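Local coordinates for RNA-directed RNA polymerase (Infectious pancreatic necrosis virus, PDB 3ZED), which probably copies the viral RNA genome as an RNA-directed RNA polymerase, found both free and covalently attached to that RNA, at residues R61-I65 and F102-Y106; V93-E97 and L249-G253; K256-T260 and Y326-L330. All coordinates share one frame; numbering follows the deposited sequence.

Contact 1 of 3, residues R61-I65 and F102-Y106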
loop_
_atom_site.group_PDB
_atom_site.type_symbol
_atom_site.label_atom_id
_atom_site.label_comp_id
_atom_site.label_asym_id
_atom_site.label_seq_id
_atom_site.Cartn_x
_atom_site.Cartn_y
_atom_site.Cartn_z
ATOM N N ARG B 61 21.341 19.754 -1.963
ATOM C CA ARG B 61 22.451 20.176 -1.103
ATOM C C ARG B 61 22.203 19.446 0.236
ATOM O O ARG B 61 21.061 19.478 0.725
ATOM C CB ARG B 61 22.520 21.710 -0.964
ATOM N N PRO B 62 23.148 18.611 0.736
ATOM C CA PRO B 62 22.818 17.764 1.897
ATOM C C PRO B 62 22.545 18.551 3.170
ATOM O O PRO B 62 23.248 19.519 3.492
ATOM C CB PRO B 62 24.038 16.844 2.044
ATOM C CG PRO B 62 25.147 17.555 1.352
ATOM C CD PRO B 62 24.522 18.360 0.254
ATOM N N ARG B 63 21.495 18.126 3.881
ATOM C CA ARG B 63 21.101 18.721 5.147
ATOM C C ARG B 63 21.600 17.828 6.282
ATOM O O ARG B 63 21.733 16.613 6.104
ATOM C CB ARG B 63 19.591 18.945 5.204
ATOM C CG ARG B 63 19.081 19.884 4.119
ATOM C CD ARG B 63 17.755 19.418 3.545
ATOM N NE ARG B 63 17.830 18.053 3.026
ATOM C CZ ARG B 63 16.807 17.388 2.498
ATOM N NH1 ARG B 63 15.609 17.954 2.408
ATOM N NH2 ARG B 63 16.973 16.146 2.067
ATOM N N ALA B 64 21.918 18.435 7.429
ATOM C CA ALA B 64 22.476 17.734 8.584
ATOM C C ALA B 64 21.456 17.594 9.729
ATOM O O ALA B 64 20.531 18.394 9.845
ATOM C CB ALA B 64 23.723 18.465 9.072
ATOM N N ILE B 65 21.646 16.583 10.575
ATOM C CA ILE B 65 20.778 16.310 11.723
ATOM C C ILE B 65 21.563 16.648 12.989
ATOM O O ILE B 65 22.718 16.227 13.069
ATOM C CB ILE B 65 20.312 14.820 11.702
ATOM C CG1 ILE B 65 19.403 14.538 10.498
ATOM C CG2 ILE B 65 19.649 14.395 13.028
ATOM C CD1 ILE B 65 19.278 13.067 10.090
ATOM N N PHE B 102 25.337 16.093 12.111
ATOM C CA PHE B 102 25.893 15.028 11.295
ATOM C C PHE B 102 25.090 14.820 10.014
ATOM O O PHE B 102 23.861 14.963 10.017
ATOM C CB PHE B 102 25.988 13.709 12.094
ATOM C CG PHE B 102 24.676 13.004 12.379
ATOM C CD1 PHE B 102 23.944 13.301 13.523
ATOM C CD2 PHE B 102 24.189 12.017 11.516
ATOM C CE1 PHE B 102 22.734 12.648 13.782
ATOM C CE2 PHE B 102 22.975 11.362 11.781
ATOM C CZ PHE B 102 22.257 11.682 12.907
ATOM N N TYR B 103 25.788 14.428 8.935
ATOM C CA TYR B 103 25.143 14.068 7.672
ATOM C C TYR B 103 24.779 12.595 7.728
ATOM O O TYR B 103 25.663 11.765 7.948
ATOM C CB TYR B 103 26.025 14.383 6.462
ATOM C CG TYR B 103 26.194 15.866 6.257
ATOM C CD1 TYR B 103 25.173 16.634 5.706
ATOM C CD2 TYR B 103 27.370 16.509 6.625
ATOM C CE1 TYR B 103 25.315 18.008 5.537
ATOM C CE2 TYR B 103 27.530 17.883 6.446
ATOM C CZ TYR B 103 26.497 18.628 5.901
ATOM O OH TYR B 103 26.638 19.979 5.713
ATOM N N PRO B 104 23.483 12.242 7.595
ATOM C CA PRO B 104 23.108 10.820 7.660
ATOM C C PRO B 104 23.618 10.032 6.443
ATOM O O PRO B 104 23.817 10.592 5.349
ATOM C CB PRO B 104 21.590 10.871 7.724
ATOM C CG PRO B 104 21.227 12.129 6.991
ATOM C CD PRO B 104 22.302 13.100 7.342
ATOM N N LYS B 105 23.891 8.738 6.663
ATOM C CA LYS B 105 24.429 7.831 5.655
ATOM C C LYS B 105 23.687 6.511 5.718
ATOM O O LYS B 105 23.552 5.928 6.802
ATOM C CB LYS B 105 25.948 7.624 5.854
ATOM C CG LYS B 105 26.788 8.849 5.506
ATOM C CD LYS B 105 28.180 8.775 6.083
ATOM C CE LYS B 105 28.891 10.093 5.963
ATOM N NZ LYS B 105 30.293 9.987 6.430
ATOM N N TYR B 106 23.180 6.047 4.562
ATOM C CA TYR B 106 22.433 4.807 4.511
ATOM C C TYR B 106 22.990 3.939 3.401
ATOM O O TYR B 106 22.872 4.276 2.229
ATOM C CB TYR B 106 20.921 5.070 4.353
ATOM C CG TYR B 106 20.108 3.818 4.081
ATOM C CD1 TYR B 106 20.047 2.790 5.015
ATOM C CD2 TYR B 106 19.445 3.642 2.868
ATOM C CE1 TYR B 106 19.341 1.617 4.754
ATOM C CE2 TYR B 106 18.715 2.485 2.604
ATOM C CZ TYR B 106 18.665 1.473 3.552
ATOM O OH TYR B 106 17.962 0.313 3.309
#
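I65 and F102 pair as the hydrogen-bonded residues of an antiparallel bridge, and their side chains leave on the same face of the sheet. The bond from I65 N to F102 O is 2.8 Å long and nearly straight, at 175°; the return bond, F102 N to I65 O, is more bent. F102 puts CG between its backbone N and carbonyl carbon (chi1 72°), which folds the ring back over its partner: I65 CB sits over one ring face, toward the rim, 4.1 Å from the F102 centroid, and I65 CG2 reaches F102 CE1 at 3.6 Å. The other branch of I65 goes elsewhere, with CD1 against P104 CG at 3.8 Å.

Y103 points its CB away from 61-65, yet with CG beside its own N (chi1 -68°) the ring swings back. One face takes A64 CB as a CH-pi contact, 4.2 Å from the Y103 centroid, while P62 O lies at the ring edge, 3.3 Å from Y103 CE1. P62 CB packs nearby on the same ring. R63 turns away from this contact and spends its guanidinium on Q463, S456 and the carbonyl of L789.

Two backbone bonds thus set the pairing, and across it the side chains meet by apolar and CH-pi packing, with P62 O at the Y103 edge; the R63 guanidinium gives none of its hydrogen bonds to 102-106.

Contact 2 of 3, residues V93-E97 and L249-G253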
loop_
_atom_site.group_PDB
_atom_site.type_symbol
_atom_site.label_atom_id
_atom_site.label_comp_id
_atom_site.label_asym_id
_atom_site.label_seq_id
_atom_site.Cartn_x
_atom_site.Cartn_y
_atom_site.Cartn_z
ATOM N N VAL B 93 16.064 8.277 26.247
ATOM C CA VAL B 93 15.620 8.577 24.885
ATOM C C VAL B 93 16.716 9.415 24.176
ATOM O O VAL B 93 17.210 10.385 24.749
ATOM C CB VAL B 93 14.203 9.249 24.888
ATOM C CG1 VAL B 93 14.195 10.646 25.512
ATOM C CG2 VAL B 93 13.582 9.268 23.504
ATOM N N SER B 94 17.135 9.000 22.969
ATOM C CA SER B 94 18.160 9.715 22.203
ATOM C C SER B 94 17.478 10.664 21.217
ATOM O O SER B 94 16.732 10.219 20.354
ATOM C CB SER B 94 19.097 8.738 21.500
ATOM O OG SER B 94 18.369 7.850 20.667
ATOM N N VAL B 95 17.674 11.979 21.390
ATOM C CA VAL B 95 16.997 12.989 20.566
ATOM C C VAL B 95 17.995 13.933 19.851
ATOM O O VAL B 95 19.030 14.268 20.426
ATOM C CB VAL B 95 15.951 13.794 21.385
ATOM C CG1 VAL B 95 14.799 12.901 21.843
ATOM C CG2 VAL B 95 16.585 14.499 22.574
ATOM N N PRO B 96 17.696 14.363 18.595
ATOM C CA PRO B 96 18.624 15.267 17.887
ATOM C C PRO B 96 18.533 16.692 18.439
ATOM O O PRO B 96 17.771 17.512 17.930
ATOM C CB PRO B 96 18.172 15.174 16.417
ATOM C CG PRO B 96 17.009 14.209 16.381
ATOM C CD PRO B 96 16.508 14.062 17.768
ATOM N N GLU B 97 19.306 16.970 19.502
ATOM C CA GLU B 97 19.318 18.251 20.215
ATOM C C GLU B 97 20.710 18.884 20.340
ATOM O O GLU B 97 20.808 20.029 20.793
ATOM C CB GLU B 97 18.759 18.047 21.632
ATOM C CG GLU B 97 17.299 18.422 21.803
ATOM C CD GLU B 97 16.747 18.231 23.207
ATOM O OE1 GLU B 97 17.464 18.537 24.189
ATOM O OE2 GLU B 97 15.577 17.800 23.322
ATOM N N LEU B 249 14.935 7.850 9.220
ATOM C CA LEU B 249 15.635 9.006 9.779
ATOM C C LEU B 249 14.914 9.522 11.035
ATOM O O LEU B 249 13.685 9.449 11.094
ATOM C CB LEU B 249 15.781 10.148 8.756
ATOM C CG LEU B 249 16.644 9.903 7.522
ATOM C CD1 LEU B 249 16.779 11.176 6.711
ATOM C CD2 LEU B 249 18.032 9.438 7.891
ATOM N N PRO B 250 15.646 9.980 12.072
ATOM C CA PRO B 250 17.109 10.121 12.165
ATOM C C PRO B 250 17.781 8.934 12.876
ATOM O O PRO B 250 18.842 9.113 13.490
ATOM C CB PRO B 250 17.256 11.429 12.951
ATOM C CG PRO B 250 16.017 11.496 13.843
ATOM C CD PRO B 250 14.989 10.533 13.274
ATOM N N TYR B 251 17.186 7.722 12.777
ATOM C CA TYR B 251 17.731 6.544 13.458
ATOM C C TYR B 251 18.096 5.415 12.494
ATOM O O TYR B 251 17.460 4.359 12.513
ATOM C CB TYR B 251 16.770 6.039 14.560
ATOM C CG TYR B 251 16.362 7.135 15.523
ATOM C CD1 TYR B 251 17.268 7.656 16.443
ATOM C CD2 TYR B 251 15.085 7.685 15.480
ATOM C CE1 TYR B 251 16.916 8.701 17.293
ATOM C CE2 TYR B 251 14.723 8.734 16.323
ATOM C CZ TYR B 251 15.647 9.246 17.219
ATOM O OH TYR B 251 15.289 10.266 18.061
ATOM N N ILE B 252 19.178 5.602 11.716
ATOM C CA ILE B 252 19.651 4.571 10.783
ATOM C C ILE B 252 20.223 3.379 11.586
ATOM O O ILE B 252 20.971 3.566 12.555
ATOM C CB ILE B 252 20.672 5.139 9.751
ATOM C CG1 ILE B 252 19.963 6.088 8.742
ATOM C CG2 ILE B 252 21.424 4.014 9.006
ATOM C CD1 ILE B 252 20.868 7.131 8.116
ATOM N N GLY B 253 19.821 2.180 11.175
ATOM C CA GLY B 253 20.244 0.927 11.784
ATOM C C GLY B 253 19.364 0.477 12.928
ATOM O O GLY B 253 19.667 -0.523 13.585
#
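Y251 sets its CG anti to the carbonyl carbon and beside its own N (chi1 -52°), which extends the phenol toward the strand 92-98 and lands its hydroxyl on S94. Here the direction is clear: Y251 OH donates to S94 O over 2.7 Å, approaching in the plane of that carbonyl with a C=O...O angle of 156°. The S94 oxygen in turn lies at the edge of the tyrosine ring, near its plane, so the phenol meets the strand end-on.

The side chain of S94 approaches the same ring obliquely. Its OG stands between backbone N and carbonyl carbon (chi1 56°) and passes 3.8 Å from Y251 CE1, a plain packing contact on the side of the ring plane opposite P250 CG. The backbone N of S94 is bonded to E262 of helix 260-278, so S94 is held on one side by the tyrosine hydroxyl and on the other by a residue that packs on the tyrosine.

Beyond S94 the chain turns a corner. P96 is the centre of an inverse gamma turn; its CB is directed toward 249-253, and its ring crosses that of P250 at about a right angle, with P96 CG 3.8 Å from P250 CG. P250 follows a cis peptide bond, and its CG also lies over a face of the Y251 ring, 3.9 Å above the plane and toward the rim. Y296 packs against both prolines.

The loop 249-253 belongs to the run 248-255, predicted to bind GTP. What the geometry displays is a loop docked on the edge strand of a three-stranded antiparallel sheet, in the palm family region of a birnavirus polymerase, by one tyrosine hydroxyl and a pair of prolines.

Contact 3 of 3, residues K256-T260 and Y326-L330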
loop_
_atom_site.group_PDB
_atom_site.type_symbol
_atom_site.label_atom_id
_atom_site.label_comp_id
_atom_site.label_asym_id
_atom_site.label_seq_id
_atom_site.Cartn_x
_atom_site.Cartn_y
_atom_site.Cartn_z
ATOM N N LYS B 256 11.591 0.059 14.525
ATOM C CA LYS B 256 10.528 0.852 15.148
ATOM C C LYS B 256 10.385 0.465 16.630
ATOM O O LYS B 256 10.162 1.341 17.465
ATOM C CB LYS B 256 9.206 0.697 14.384
ATOM C CG LYS B 256 9.158 1.557 13.120
ATOM C CD LYS B 256 7.781 1.539 12.466
ATOM C CE LYS B 256 7.637 2.528 11.339
ATOM N NZ LYS B 256 8.479 2.197 10.160
ATOM N N GLY B 257 10.585 -0.821 16.944
ATOM C CA GLY B 257 10.579 -1.330 18.316
ATOM C C GLY B 257 11.689 -0.720 19.158
ATOM O O GLY B 257 11.491 -0.423 20.339
ATOM N N ASP B 258 12.860 -0.487 18.531
ATOM C CA ASP B 258 14.042 0.123 19.147
ATOM C C ASP B 258 13.848 1.604 19.470
ATOM O O ASP B 258 14.533 2.129 20.365
ATOM C CB ASP B 258 15.259 0.013 18.188
ATOM C CG ASP B 258 15.820 -1.375 17.898
ATOM O OD1 ASP B 258 15.592 -2.297 18.716
ATOM O OD2 ASP B 258 16.512 -1.531 16.860
ATOM N N THR B 259 12.973 2.298 18.699
ATOM C CA THR B 259 12.805 3.759 18.767
ATOM C C THR B 259 11.379 4.267 19.123
ATOM O O THR B 259 11.058 5.422 18.801
ATOM C CB THR B 259 13.216 4.344 17.413
ATOM O OG1 THR B 259 12.423 3.719 16.399
ATOM C CG2 THR B 259 14.701 4.146 17.112
ATOM N N THR B 260 10.547 3.437 19.813
ATOM C CA THR B 260 9.174 3.809 20.205
ATOM C C THR B 260 9.128 5.170 20.932
ATOM O O THR B 260 8.372 6.044 20.504
ATOM C CB THR B 260 8.539 2.712 21.055
ATOM O OG1 THR B 260 8.602 1.492 20.315
ATOM C CG2 THR B 260 7.092 3.025 21.431
ATOM N N TYR B 326 9.756 7.078 11.163
ATOM C CA TYR B 326 8.759 6.606 12.124
ATOM C C TYR B 326 7.795 7.748 12.580
ATOM O O TYR B 326 6.587 7.523 12.488
ATOM C CB TYR B 326 9.453 5.926 13.331
ATOM C CG TYR B 326 8.571 5.156 14.298
ATOM C CD1 TYR B 326 7.199 5.025 14.079
ATOM C CD2 TYR B 326 9.121 4.479 15.382
ATOM C CE1 TYR B 326 6.393 4.294 14.950
ATOM C CE2 TYR B 326 8.324 3.744 16.260
ATOM C CZ TYR B 326 6.960 3.664 16.045
ATOM O OH TYR B 326 6.172 2.985 16.942
ATOM N N PRO B 327 8.247 8.959 13.003
ATOM C CA PRO B 327 7.278 9.992 13.446
ATOM C C PRO B 327 6.303 10.429 12.345
ATOM O O PRO B 327 5.120 10.589 12.633
ATOM C CB PRO B 327 8.178 11.155 13.891
ATOM C CG PRO B 327 9.482 10.526 14.198
ATOM C CD PRO B 327 9.634 9.440 13.186
ATOM N N THR B 328 6.788 10.574 11.083
ATOM C CA THR B 328 5.961 10.969 9.923
ATOM C C THR B 328 4.887 9.901 9.656
ATOM O O THR B 328 3.717 10.259 9.500
ATOM C CB THR B 328 6.845 11.229 8.696
ATOM O OG1 THR B 328 7.737 12.276 9.037
ATOM C CG2 THR B 328 6.053 11.643 7.467
ATOM N N HIS B 329 5.288 8.606 9.638
ATOM C CA HIS B 329 4.394 7.461 9.427
ATOM C C HIS B 329 3.282 7.434 10.496
ATOM O O HIS B 329 2.124 7.211 10.156
ATOM C CB HIS B 329 5.183 6.139 9.438
ATOM C CG HIS B 329 4.299 4.947 9.275
ATOM N ND1 HIS B 329 3.706 4.656 8.053
ATOM C CD2 HIS B 329 3.879 4.044 10.191
ATOM C CE1 HIS B 329 2.963 3.584 8.261
ATOM N NE2 HIS B 329 3.045 3.170 9.524
ATOM N N LEU B 330 3.638 7.694 11.766
ATOM C CA LEU B 330 2.726 7.697 12.908
ATOM C C LEU B 330 1.655 8.803 12.762
ATOM O O LEU B 330 0.468 8.525 12.909
ATOM C CB LEU B 330 3.559 7.885 14.197
ATOM C CG LEU B 330 2.912 7.611 15.568
ATOM C CD1 LEU B 330 2.319 6.174 15.661
ATOM C CD2 LEU B 330 3.922 7.851 16.681
#
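K256, G257 and D258 have helical backbone angles without the regular helical bonds, and the chain then passes through T259, the N-cap position of helix 260-278. Facing this turn is the first turn of helix 326-340, closed by L330 N bonding to Y326 O. The two segments come nearest at K256 and Y326, whose CA atoms are 6.7 Å apart. Within the turn K256 O is gripped twice, by T259 N and by T260 OG1, which reach it from opposite faces of its plane; the hydroxyl bond, T260 OG1 to K256 O, is the longer at 3.3 Å.

The main side-chain contact is the aliphatic part of K256 laid over the Y326 ring. K256 CG stands above the middle of one face, 3.8 Å from the Y326 centroid and 13° off the normal, a CH-pi contact. CB lies over the CE2 side and CE approaches CD1, so the methylenes traverse the ring from one rim to the other. Y326 carries CG anti to its backbone N (chi1 -169°), which sends the phenol across to the lysine.

This joins two helix starts in the palm family region, the loop leading into 260-278 and the head of 326-340, beside the predicted GTP-binding loop that includes K254. Helix 260-278 also packs on Y326, through A263.

T259 OG1 meets the Y326 ring at its edge and in its plane, 3.5 Å from CD2, while its hydrogen bond goes to T255 O. Past the ring, K256 CE packs 4.2 Å from H329 CD2. The lysine chain then bends at its last torsion (chi4 67°), and the ammonium is bonded to S246 O.

Contacts 2 and 3 are buried, whereas contact 1 is partly buried, with P62 and Y103 exposed. Contacts 1 and 2 serve the same small sheet: one pairs the start of strand 65-72 with the end of 101-102, the other docks a loop on 92-98, and they meet where I65 CG2 packs on P96 and P250. Contact 3 uses the continuation of that docked loop; Y251 CG and T259 CG2, 3.8 Å apart, join it to contact 2, while it does not touch contact 1. The chemistry shifts accordingly: paired backbone bonds in the sheet, a tyrosine hydroxyl on a strand carbonyl at its edge, and a lysine chain over an aromatic face between helix starts.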